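Local coordinates for protein myosin-I heavy chain (Dictyostelium discoideum, PDB 5EJR) that is an actin-based motor of class VII acting early in phagocytosis and in adhesion, represented here by the second MyTH4-FERM unit of its tail, at residues M73-Y78 against V121-K126; R215-S220 against Q293-F298; R241-S246 against D316-E321. All coordinates share one frame; numbering follows the deposited sequence.

Contact 1 (M73-Y78 against V121-K126)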
loop_
_atom_site.group_PDB
_atom_site.type_symbol
_atom_site.label_atom_id
_atom_site.label_comp_id
_atom_site.label_asym_id
_atom_site.label_seq_id
_atom_site.Cartn_x
_atom_site.Cartn_y
_atom_site.Cartn_z
ATOM N N MET A 73 -16.806 3.850 20.256
ATOM C CA MET A 73 -17.063 4.570 19.007
ATOM C C MET A 73 -17.186 3.586 17.855
ATOM O O MET A 73 -18.035 3.764 16.990
ATOM C CB MET A 73 -15.913 5.538 18.709
ATOM C CG MET A 73 -15.935 6.777 19.548
ATOM S SD MET A 73 -14.355 7.642 19.504
ATOM C CE MET A 73 -14.573 8.576 18.139
ATOM N N TRP A 74 -16.320 2.558 17.833
ATOM C CA TRP A 74 -16.318 1.542 16.780
ATOM C C TRP A 74 -17.617 0.718 16.830
ATOM O O TRP A 74 -18.246 0.466 15.795
ATOM C CB TRP A 74 -15.094 0.628 16.920
ATOM C CG TRP A 74 -15.207 -0.608 16.092
ATOM C CD1 TRP A 74 -15.492 -1.870 16.528
ATOM C CD2 TRP A 74 -15.144 -0.679 14.663
ATOM N NE1 TRP A 74 -15.555 -2.737 15.459
ATOM C CE2 TRP A 74 -15.372 -2.027 14.298
ATOM C CE3 TRP A 74 -14.895 0.266 13.650
ATOM C CZ2 TRP A 74 -15.341 -2.457 12.965
ATOM C CZ3 TRP A 74 -14.851 -0.163 12.330
ATOM C CH2 TRP A 74 -15.089 -1.505 11.998
ATOM N N MET A 75 -18.009 0.330 18.057
ATOM C CA MET A 75 -19.199 -0.454 18.372
ATOM C C MET A 75 -20.508 0.335 18.267
ATOM O O MET A 75 -21.575 -0.272 18.278
ATOM C CB MET A 75 -19.039 -1.102 19.746
ATOM C CG MET A 75 -17.994 -2.190 19.743
ATOM S SD MET A 75 -17.623 -2.846 21.375
ATOM C CE MET A 75 -19.153 -3.823 21.672
ATOM N N GLY A 76 -20.416 1.660 18.132
ATOM C CA GLY A 76 -21.570 2.545 18.006
ATOM C C GLY A 76 -22.280 2.854 19.313
ATOM O O GLY A 76 -23.482 3.130 19.311
ATOM N N ASP A 77 -21.545 2.815 20.433
ATOM C CA ASP A 77 -22.053 3.096 21.779
ATOM C C ASP A 77 -21.572 4.453 22.320
ATOM O O ASP A 77 -21.952 4.844 23.423
ATOM C CB ASP A 77 -21.682 1.960 22.748
ATOM C CG ASP A 77 -22.241 0.607 22.353
ATOM O OD1 ASP A 77 -23.464 0.525 22.066
ATOM O OD2 ASP A 77 -21.468 -0.373 22.351
ATOM N N TYR A 78 -20.740 5.157 21.538
ATOM C CA TYR A 78 -20.172 6.474 21.833
ATOM C C TYR A 78 -20.089 7.215 20.493
ATOM O O TYR A 78 -19.753 6.587 19.485
ATOM C CB TYR A 78 -18.781 6.320 22.459
ATOM C CG TYR A 78 -18.232 7.552 23.148
ATOM C CD1 TYR A 78 -18.414 7.750 24.516
ATOM C CD2 TYR A 78 -17.443 8.469 22.457
ATOM C CE1 TYR A 78 -17.863 8.854 25.168
ATOM C CE2 TYR A 78 -16.886 9.577 23.099
ATOM C CZ TYR A 78 -17.093 9.762 24.457
ATOM O OH TYR A 78 -16.551 10.854 25.093
ATOM N N VAL A 121 -27.470 -6.407 19.700
ATOM C CA VAL A 121 -26.782 -7.421 18.908
ATOM C C VAL A 121 -25.928 -6.751 17.818
ATOM O O VAL A 121 -24.898 -7.303 17.439
ATOM C CB VAL A 121 -27.772 -8.496 18.360
ATOM C CG1 VAL A 121 -28.470 -8.049 17.074
ATOM C CG2 VAL A 121 -27.082 -9.838 18.170
ATOM N N GLU A 122 -26.347 -5.536 17.360
ATOM C CA GLU A 122 -25.682 -4.745 16.319
ATOM C C GLU A 122 -24.519 -3.904 16.865
ATOM O O GLU A 122 -23.948 -3.091 16.130
ATOM C CB GLU A 122 -26.687 -3.891 15.514
ATOM C CG GLU A 122 -27.238 -2.666 16.235
ATOM C CD GLU A 122 -27.362 -1.438 15.353
ATOM O OE1 GLU A 122 -26.469 -0.563 15.423
ATOM O OE2 GLU A 122 -28.345 -1.357 14.581
ATOM N N SER A 123 -24.130 -4.156 18.129
ATOM C CA SER A 123 -23.009 -3.544 18.832
ATOM C C SER A 123 -22.061 -4.676 19.251
ATOM O O SER A 123 -20.856 -4.559 19.031
ATOM C CB SER A 123 -23.494 -2.736 20.032
ATOM O OG SER A 123 -22.442 -2.417 20.926
ATOM N N ALA A 124 -22.604 -5.795 19.788
ATOM C CA ALA A 124 -21.818 -6.974 20.188
ATOM C C ALA A 124 -21.071 -7.617 19.009
ATOM O O ALA A 124 -19.965 -8.117 19.206
ATOM C CB ALA A 124 -22.710 -8.010 20.849
ATOM N N LYS A 125 -21.688 -7.633 17.805
ATOM C CA LYS A 125 -21.121 -8.220 16.584
ATOM C C LYS A 125 -19.862 -7.424 16.160
ATOM O O LYS A 125 -18.850 -8.032 15.797
ATOM C CB LYS A 125 -22.193 -8.251 15.469
ATOM C CG LYS A 125 -21.746 -8.857 14.143
ATOM C CD LYS A 125 -22.861 -8.796 13.102
ATOM C CE LYS A 125 -22.480 -9.414 11.772
ATOM N NZ LYS A 125 -22.301 -10.893 11.860
ATOM N N LYS A 126 -19.939 -6.077 16.259
ATOM C CA LYS A 126 -18.882 -5.104 15.981
ATOM C C LYS A 126 -17.719 -5.299 16.961
ATOM O O LYS A 126 -16.556 -5.104 16.596
ATOM C CB LYS A 126 -19.433 -3.667 16.074
ATOM C CG LYS A 126 -20.161 -3.202 14.815
ATOM C CD LYS A 126 -20.943 -1.928 15.095
ATOM C CE LYS A 126 -21.642 -1.369 13.885
ATOM N NZ LYS A 126 -22.214 -0.020 14.169
HETATM O O HOH W 1 -20.157 2.438 13.832
#
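The indole of Trp74 meets the backbone of Lys126 with its edge. Its NE1 gives a hydrogen bond to Lys126 O, 2.8 Å away, and that oxygen lies near the ring plane. The bond is bent, 143° at the hydrogen, and the indole N-H comes from above the carbonyl plane of Lys126. The ring reaches this place because CG stands anti to the backbone N of Trp74 (chi1 166°). The other flat group is the carboxylate of Asp77. Ser123 OG donates to Asp77 OD2 at 2.7 Å, on the syn side and close to the carboxylate plane. Ser123 OG is also bonded to Asn118 ND2, so two partners fix its rotation.

Between these two bonds lies Met75. Its chain bends at the last torsion and lays CE against Ser123 O, 3.2 Å away. The methylene CG of Met75 rests near CB of Lys126. The Lys126 chain runs extended over the helix end, with CD 3.6 Å from Met75 O. Its NZ holds a water that also bonds weakly to Trp74 O.

Gly76, with positive phi, is the C-prime residue of a Schellman motif that ends helix 58-75. The turn sets Asp77 facing Ser123. The contact thus joins the C-terminal end of helix 58-75 to the N-terminal end of helix 121-137 in the all-helical MyTH4 domain. Trp74 also packs on Ala86 and Ile90 of helix 86-99, and Lys125 turns to helix 164-178.

Contact 2 (R215-S220 against Q293-F298). With EDO (1,2-ethanediol), chain E.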
loop_
_atom_site.group_PDB
_atom_site.type_symbol
_atom_site.label_atom_id
_atom_site.label_comp_id
_atom_site.label_asym_id
_atom_site.label_seq_id
_atom_site.Cartn_x
_atom_site.Cartn_y
_atom_site.Cartn_z
ATOM N N ARG A 215 -5.574 -0.828 -12.336
ATOM C CA ARG A 215 -5.564 -0.223 -13.662
ATOM C C ARG A 215 -4.268 -0.493 -14.403
ATOM O O ARG A 215 -3.223 -0.737 -13.781
ATOM C CB ARG A 215 -5.825 1.278 -13.579
ATOM C CG ARG A 215 -7.135 1.627 -12.885
ATOM C CD ARG A 215 -7.595 3.013 -13.250
ATOM N NE ARG A 215 -8.347 3.634 -12.162
ATOM C CZ ARG A 215 -8.770 4.895 -12.167
ATOM N NH1 ARG A 215 -8.533 5.679 -13.213
ATOM N NH2 ARG A 215 -9.437 5.380 -11.128
ATOM N N PHE A 216 -4.338 -0.457 -15.740
ATOM C CA PHE A 216 -3.183 -0.589 -16.620
ATOM C C PHE A 216 -3.079 0.736 -17.352
ATOM O O PHE A 216 -3.998 1.543 -17.274
ATOM C CB PHE A 216 -3.331 -1.770 -17.595
ATOM C CG PHE A 216 -3.069 -3.103 -16.939
ATOM C CD1 PHE A 216 -4.048 -3.719 -16.161
ATOM C CD2 PHE A 216 -1.855 -3.759 -17.117
ATOM C CE1 PHE A 216 -3.790 -4.948 -15.525
ATOM C CE2 PHE A 216 -1.607 -4.992 -16.494
ATOM C CZ PHE A 216 -2.570 -5.567 -15.690
ATOM N N ILE A 217 -1.963 0.967 -18.040
ATOM C CA ILE A 217 -1.668 2.201 -18.772
ATOM C C ILE A 217 -2.724 2.532 -19.864
ATOM O O ILE A 217 -2.933 3.704 -20.162
ATOM C CB ILE A 217 -0.205 2.135 -19.330
ATOM C CG1 ILE A 217 0.313 3.516 -19.818
ATOM C CG2 ILE A 217 -0.041 1.057 -20.398
ATOM C CD1 ILE A 217 0.840 4.420 -18.719
ATOM N N ASP A 218 -3.394 1.513 -20.428
ATOM C CA ASP A 218 -4.399 1.716 -21.478
ATOM C C ASP A 218 -5.758 2.140 -20.906
ATOM O O ASP A 218 -6.703 2.356 -21.667
ATOM C CB ASP A 218 -4.504 0.479 -22.407
ATOM C CG ASP A 218 -5.042 -0.817 -21.799
ATOM O OD1 ASP A 218 -5.226 -0.870 -20.565
ATOM O OD2 ASP A 218 -5.238 -1.787 -22.556
ATOM N N GLN A 219 -5.832 2.277 -19.556
ATOM C CA GLN A 219 -7.000 2.664 -18.754
ATOM C C GLN A 219 -7.958 1.480 -18.526
ATOM O O GLN A 219 -8.984 1.637 -17.855
ATOM C CB GLN A 219 -7.720 3.917 -19.303
ATOM C CG GLN A 219 -6.870 5.177 -19.291
ATOM C CD GLN A 219 -7.512 6.277 -20.101
ATOM O OE1 GLN A 219 -7.224 6.453 -21.292
ATOM N NE2 GLN A 219 -8.410 7.037 -19.481
ATOM N N SER A 220 -7.584 0.280 -19.017
ATOM C CA SER A 220 -8.349 -0.943 -18.782
ATOM C C SER A 220 -8.042 -1.385 -17.356
ATOM O O SER A 220 -7.064 -0.923 -16.770
ATOM C CB SER A 220 -8.007 -2.026 -19.806
ATOM O OG SER A 220 -6.851 -2.772 -19.458
ATOM N N GLN A 293 -1.914 1.407 -10.297
ATOM C CA GLN A 293 -1.669 1.264 -11.726
ATOM C C GLN A 293 -0.419 0.386 -11.976
ATOM O O GLN A 293 0.627 0.616 -11.376
ATOM C CB GLN A 293 -1.554 2.645 -12.379
ATOM C CG GLN A 293 -1.039 2.672 -13.823
ATOM C CD GLN A 293 -0.650 4.077 -14.246
ATOM O OE1 GLN A 293 0.382 4.603 -13.845
ATOM N NE2 GLN A 293 -1.423 4.699 -15.117
ATOM N N VAL A 294 -0.564 -0.643 -12.806
ATOM C CA VAL A 294 0.539 -1.511 -13.199
ATOM C C VAL A 294 1.387 -0.705 -14.177
ATOM O O VAL A 294 0.859 -0.000 -15.041
ATOM C CB VAL A 294 0.085 -2.884 -13.769
ATOM C CG1 VAL A 294 1.210 -3.589 -14.533
ATOM C CG2 VAL A 294 -0.423 -3.787 -12.646
ATOM N N ARG A 295 2.698 -0.751 -13.982
ATOM C CA ARG A 295 3.639 -0.051 -14.844
ATOM C C ARG A 295 4.797 -0.976 -15.107
ATOM O O ARG A 295 5.112 -1.820 -14.271
ATOM C CB ARG A 295 4.163 1.224 -14.159
ATOM C CG ARG A 295 3.123 2.346 -14.049
ATOM C CD ARG A 295 3.799 3.646 -13.670
ATOM N NE ARG A 295 4.517 4.271 -14.788
ATOM C CZ ARG A 295 3.944 4.991 -15.748
ATOM N NH1 ARG A 295 2.620 5.099 -15.808
ATOM N NH2 ARG A 295 4.685 5.571 -16.681
ATOM N N ARG A 296 5.460 -0.799 -16.244
ATOM C CA ARG A 296 6.672 -1.572 -16.468
ATOM C C ARG A 296 7.734 -0.816 -15.691
ATOM O O ARG A 296 7.917 0.407 -15.875
ATOM C CB ARG A 296 7.050 -1.716 -17.941
ATOM C CG ARG A 296 8.311 -2.580 -17.992
ATOM C CD ARG A 296 8.684 -2.924 -19.346
ATOM N NE ARG A 296 10.011 -3.526 -19.408
ATOM C CZ ARG A 296 10.492 -4.025 -20.531
ATOM N NH1 ARG A 296 9.750 -4.025 -21.635
ATOM N NH2 ARG A 296 11.712 -4.529 -20.566
ATOM N N ARG A 297 8.293 -1.512 -14.712
ATOM C CA ARG A 297 9.216 -0.953 -13.747
ATOM C C ARG A 297 10.661 -1.094 -14.172
ATOM O O ARG A 297 11.416 -0.146 -14.028
ATOM C CB ARG A 297 8.974 -1.606 -12.371
ATOM C CG ARG A 297 9.839 -1.040 -11.206
ATOM C CD ARG A 297 9.411 0.347 -10.737
ATOM N NE ARG A 297 8.046 0.364 -10.202
ATOM C CZ ARG A 297 7.126 1.275 -10.516
ATOM N NH1 ARG A 297 7.412 2.255 -11.366
ATOM N NH2 ARG A 297 5.911 1.213 -9.982
ATOM N N PHE A 298 11.057 -2.263 -14.677
ATOM C CA PHE A 298 12.452 -2.520 -15.000
ATOM C C PHE A 298 12.750 -2.663 -16.487
ATOM O O PHE A 298 11.991 -3.270 -17.227
ATOM C CB PHE A 298 12.933 -3.750 -14.233
ATOM C CG PHE A 298 12.761 -3.621 -12.734
ATOM C CD1 PHE A 298 13.591 -2.782 -11.988
ATOM C CD2 PHE A 298 11.813 -4.383 -12.059
ATOM C CE1 PHE A 298 13.447 -2.686 -10.592
ATOM C CE2 PHE A 298 11.682 -4.301 -10.657
ATOM C CZ PHE A 298 12.490 -3.445 -9.937
HETATM C C1 EDO E . 9.390 -1.741 -7.489
HETATM O O1 EDO E . 8.109 -1.895 -8.111
HETATM C C2 EDO E . 9.217 -1.496 -5.941
HETATM O O2 EDO E . 8.961 -2.756 -5.333
HETATM O O HOH W 2 0.236 -0.705 -17.576
#
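Val294 points at segment 215-220 and packs on Phe216. Its CB stands over one face of the Phe216 ring, offset toward the rim, 4.1 Å from the ring centroid, in a CH-pi contact. From there CG1 reaches Phe216 CE2 at 3.7 Å. The other branch, CG2, comes near CZ of the same ring. CG1 lies anti to the backbone N of Val294 (chi1 163°), which places it along the CD2-CE2 side of the ring. The two side chains lie side by side and point the same way.

The backbones meet in a single bridge, Arg215 with Gln293. Val294 N donates to Arg215 O at 2.8 Å in a nearly straight bond. Beyond it the chains diverge, and a water links Ile217 N to Val294 O. Ile217 CD1 comes 3.5 Å from Arg295 NH1. That nitrogen bonds to Gln293 OE1, while Arg295 NH2 forms a salt bridge with Glu330. Past the strand, Arg297 CG lies over the centre of the Phe298 ring, and Arg297 NE donates at 3.1 Å to O1 of a 1,2-ethanediol, probably from the crystallisation liquor. Arg297 NH2 is bonded to Ser256 OG. With an alanine here that bond would be gone, and the Phe298 ring would probably lose the packing of CG on its face.

The contact belongs to the ubiquitin-like lobe of the FERM domain. Strand 290-296 pairs antiparallel with strand 253-259 on one edge, and the end of strand 211-215 meets its other edge, as in ubiquitin-like folds. Helix 232-243 packs on Phe216 and Val294, and helix 317-332 on Ile217.

Contact 3 (R241-S246 against D316-E321)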
loop_
_atom_site.group_PDB
_atom_site.type_symbol
_atom_site.label_atom_id
_atom_site.label_comp_id
_atom_site.label_asym_id
_atom_site.label_seq_id
_atom_site.Cartn_x
_atom_site.Cartn_y
_atom_site.Cartn_z
ATOM N N ARG A 241 -0.627 -11.809 -14.975
ATOM C CA ARG A 241 -1.020 -13.105 -15.543
ATOM C C ARG A 241 -2.406 -12.996 -16.202
ATOM O O ARG A 241 -2.585 -13.494 -17.312
ATOM C CB ARG A 241 -1.044 -14.199 -14.475
ATOM C CG ARG A 241 0.262 -14.949 -14.331
ATOM C CD ARG A 241 0.303 -15.793 -13.065
ATOM N NE ARG A 241 1.660 -16.267 -12.765
ATOM C CZ ARG A 241 2.615 -15.535 -12.190
ATOM N NH1 ARG A 241 2.385 -14.274 -11.860
ATOM N NH2 ARG A 241 3.813 -16.055 -11.966
ATOM N N GLN A 242 -3.360 -12.311 -15.541
ATOM C CA GLN A 242 -4.711 -12.067 -16.072
ATOM C C GLN A 242 -4.660 -11.261 -17.376
ATOM O O GLN A 242 -5.376 -11.566 -18.326
ATOM C CB GLN A 242 -5.559 -11.307 -15.046
ATOM C CG GLN A 242 -6.175 -12.203 -13.988
ATOM C CD GLN A 242 -7.062 -11.414 -13.067
ATOM O OE1 GLN A 242 -8.172 -10.993 -13.430
ATOM N NE2 GLN A 242 -6.588 -11.187 -11.858
ATOM N N TYR A 243 -3.812 -10.228 -17.419
ATOM C CA TYR A 243 -3.643 -9.402 -18.615
ATOM C C TYR A 243 -3.031 -10.174 -19.789
ATOM O O TYR A 243 -3.269 -9.822 -20.937
ATOM C CB TYR A 243 -2.805 -8.164 -18.280
ATOM C CG TYR A 243 -3.003 -7.035 -19.263
ATOM C CD1 TYR A 243 -4.058 -6.140 -19.120
ATOM C CD2 TYR A 243 -2.127 -6.848 -20.327
ATOM C CE1 TYR A 243 -4.249 -5.101 -20.023
ATOM C CE2 TYR A 243 -2.324 -5.828 -21.256
ATOM C CZ TYR A 243 -3.379 -4.945 -21.090
ATOM O OH TYR A 243 -3.540 -3.889 -21.950
ATOM N N GLY A 244 -2.269 -11.224 -19.493
ATOM C CA GLY A 244 -1.635 -12.045 -20.512
ATOM C C GLY A 244 -0.136 -11.833 -20.650
ATOM O O GLY A 244 0.441 -12.297 -21.632
ATOM N N ILE A 245 0.523 -11.137 -19.679
ATOM C CA ILE A 245 1.975 -10.917 -19.718
ATOM C C ILE A 245 2.602 -12.304 -19.451
ATOM O O ILE A 245 2.100 -13.020 -18.581
ATOM C CB ILE A 245 2.381 -9.850 -18.654
ATOM C CG1 ILE A 245 1.787 -8.453 -19.001
ATOM C CG2 ILE A 245 3.912 -9.788 -18.440
ATOM C CD1 ILE A 245 1.666 -7.482 -17.821
ATOM N N SER A 246 3.636 -12.697 -20.230
ATOM C CA SER A 246 4.277 -13.987 -20.075
ATOM C C SER A 246 4.993 -14.081 -18.762
ATOM O O SER A 246 5.437 -13.069 -18.217
ATOM C CB SER A 246 5.233 -14.299 -21.227
ATOM O OG SER A 246 6.525 -13.751 -21.007
ATOM N N ASP A 316 7.440 -11.173 -26.159
ATOM C CA ASP A 316 6.226 -11.063 -25.391
ATOM C C ASP A 316 5.519 -9.845 -25.998
ATOM O O ASP A 316 5.834 -8.713 -25.614
ATOM C CB ASP A 316 6.516 -10.865 -23.893
ATOM C CG ASP A 316 5.282 -10.912 -23.006
ATOM O OD1 ASP A 316 4.185 -10.641 -23.511
ATOM O OD2 ASP A 316 5.436 -11.121 -21.782
ATOM N N ASP A 317 4.545 -10.083 -26.897
ATOM C CA ASP A 317 3.816 -9.002 -27.563
ATOM C C ASP A 317 2.862 -8.222 -26.647
ATOM O O ASP A 317 2.610 -7.043 -26.915
ATOM C CB ASP A 317 3.090 -9.462 -28.838
ATOM C CG ASP A 317 2.225 -10.681 -28.670
ATOM O OD1 ASP A 317 2.768 -11.810 -28.760
ATOM O OD2 ASP A 317 1.000 -10.515 -28.496
ATOM N N ILE A 318 2.374 -8.836 -25.567
ATOM C CA ILE A 318 1.517 -8.140 -24.598
ATOM C C ILE A 318 2.379 -7.165 -23.794
ATOM O O ILE A 318 2.003 -5.990 -23.610
ATOM C CB ILE A 318 0.718 -9.135 -23.698
ATOM C CG1 ILE A 318 -0.233 -10.074 -24.535
ATOM C CG2 ILE A 318 -0.035 -8.424 -22.592
ATOM C CD1 ILE A 318 -1.173 -9.370 -25.548
ATOM N N CYS A 319 3.549 -7.644 -23.335
ATOM C CA CYS A 319 4.486 -6.801 -22.613
ATOM C C CYS A 319 4.988 -5.676 -23.535
ATOM O O CYS A 319 5.144 -4.555 -23.062
ATOM C CB CYS A 319 5.646 -7.617 -22.044
ATOM S SG CYS A 319 7.046 -6.631 -21.452
ATOM N N PHE A 320 5.249 -5.972 -24.821
ATOM C CA PHE A 320 5.744 -4.967 -25.755
ATOM C C PHE A 320 4.697 -3.874 -25.933
ATOM O O PHE A 320 5.036 -2.701 -25.928
ATOM C CB PHE A 320 6.102 -5.565 -27.116
ATOM C CG PHE A 320 6.625 -4.541 -28.098
ATOM C CD1 PHE A 320 7.768 -3.798 -27.815
ATOM C CD2 PHE A 320 5.967 -4.306 -29.303
ATOM C CE1 PHE A 320 8.222 -2.817 -28.707
ATOM C CE2 PHE A 320 6.432 -3.319 -30.197
ATOM C CZ PHE A 320 7.567 -2.608 -29.903
ATOM N N GLU A 321 3.434 -4.274 -26.057
ATOM C CA GLU A 321 2.328 -3.347 -26.240
ATOM C C GLU A 321 2.148 -2.421 -25.018
ATOM O O GLU A 321 1.992 -1.204 -25.178
ATOM C CB GLU A 321 1.041 -4.111 -26.626
ATOM C CG GLU A 321 -0.118 -3.230 -27.078
ATOM C CD GLU A 321 0.193 -2.205 -28.156
ATOM O OE1 GLU A 321 1.108 -2.445 -28.976
ATOM O OE2 GLU A 321 -0.485 -1.156 -28.179
HETATM O O HOH W 3 2.448 -12.563 -23.457
#
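Asp316 OD2 accepts two hydrogen bonds from Ser246. The backbone N of Ser246 lies 2.9 Å from Asp316 OD2 and meets it on the syn side. Ser246 OG, 3.0 Å from Asp316 OD2, approaches from above the carboxylate plane, on the same face as the N. Ser249 OG bonds to this oxygen as well. The other oxygen, OD1, turns to its own helix. It accepts from Cys319 N at 3.1 Å in an almost straight bond that comes from above the carboxylate plane, and weakly from Ile318 N. A water joins it to Gly244 O. Asp316 is therefore the N-cap of helix 317-332, and its carboxylate ties that helix to the loop 244-246. With CG anti to the backbone N (chi1 -173°), the carboxylate can serve both.

Beside this polar group lies an apolar one. Ile318 CG2 touches the edge of the Tyr243 ring, 3.5 Å from CD2 and near the ring plane. It also reaches Ile245 CG1 at 4.0 Å. Ile318 CG1 lies against Gly244 O.

A second shell holds these groups in place. Gly244, with positive phi, is the C-prime residue of a Schellman motif that closes helix 232-243. The turn brings Ile245 and Ser246 to the neighbouring helix. Tyr243 is held by a bond from its OH to Asp218 and by stacking on Phe216. Ile245 packs on Phe253 and Leu322.

The contact lies near the surface and joins the ubiquitin-like lobe to the next, helical part of the FERM domain. The Asp316 charge sits at the positive end of a helix dipole and receives several donors, which probably keeps it ionised.

In the fold
Along the chain, contact 1 closes before the other two open. It lies in the helical MyTH4 domain, about 41 Å from contact 2 and 47 Å from contact 3 between centres, and on the opposite side of the chain's centre. Contacts 2 and 3 both lie in the FERM domain, with centres about 11 Å apart, and their segments alternate in sequence. They touch directly: Arg296 NH1 lies 3.8 Å from Cys319 SG. Helix 232-243 and helix 317-332 serve both. Contact 2 is internal to the ubiquitin-like lobe. Contact 3, beside it, joins that lobe to helix 317-332 of the next region, while contact 1 belongs to a separate domain of the same tail unit.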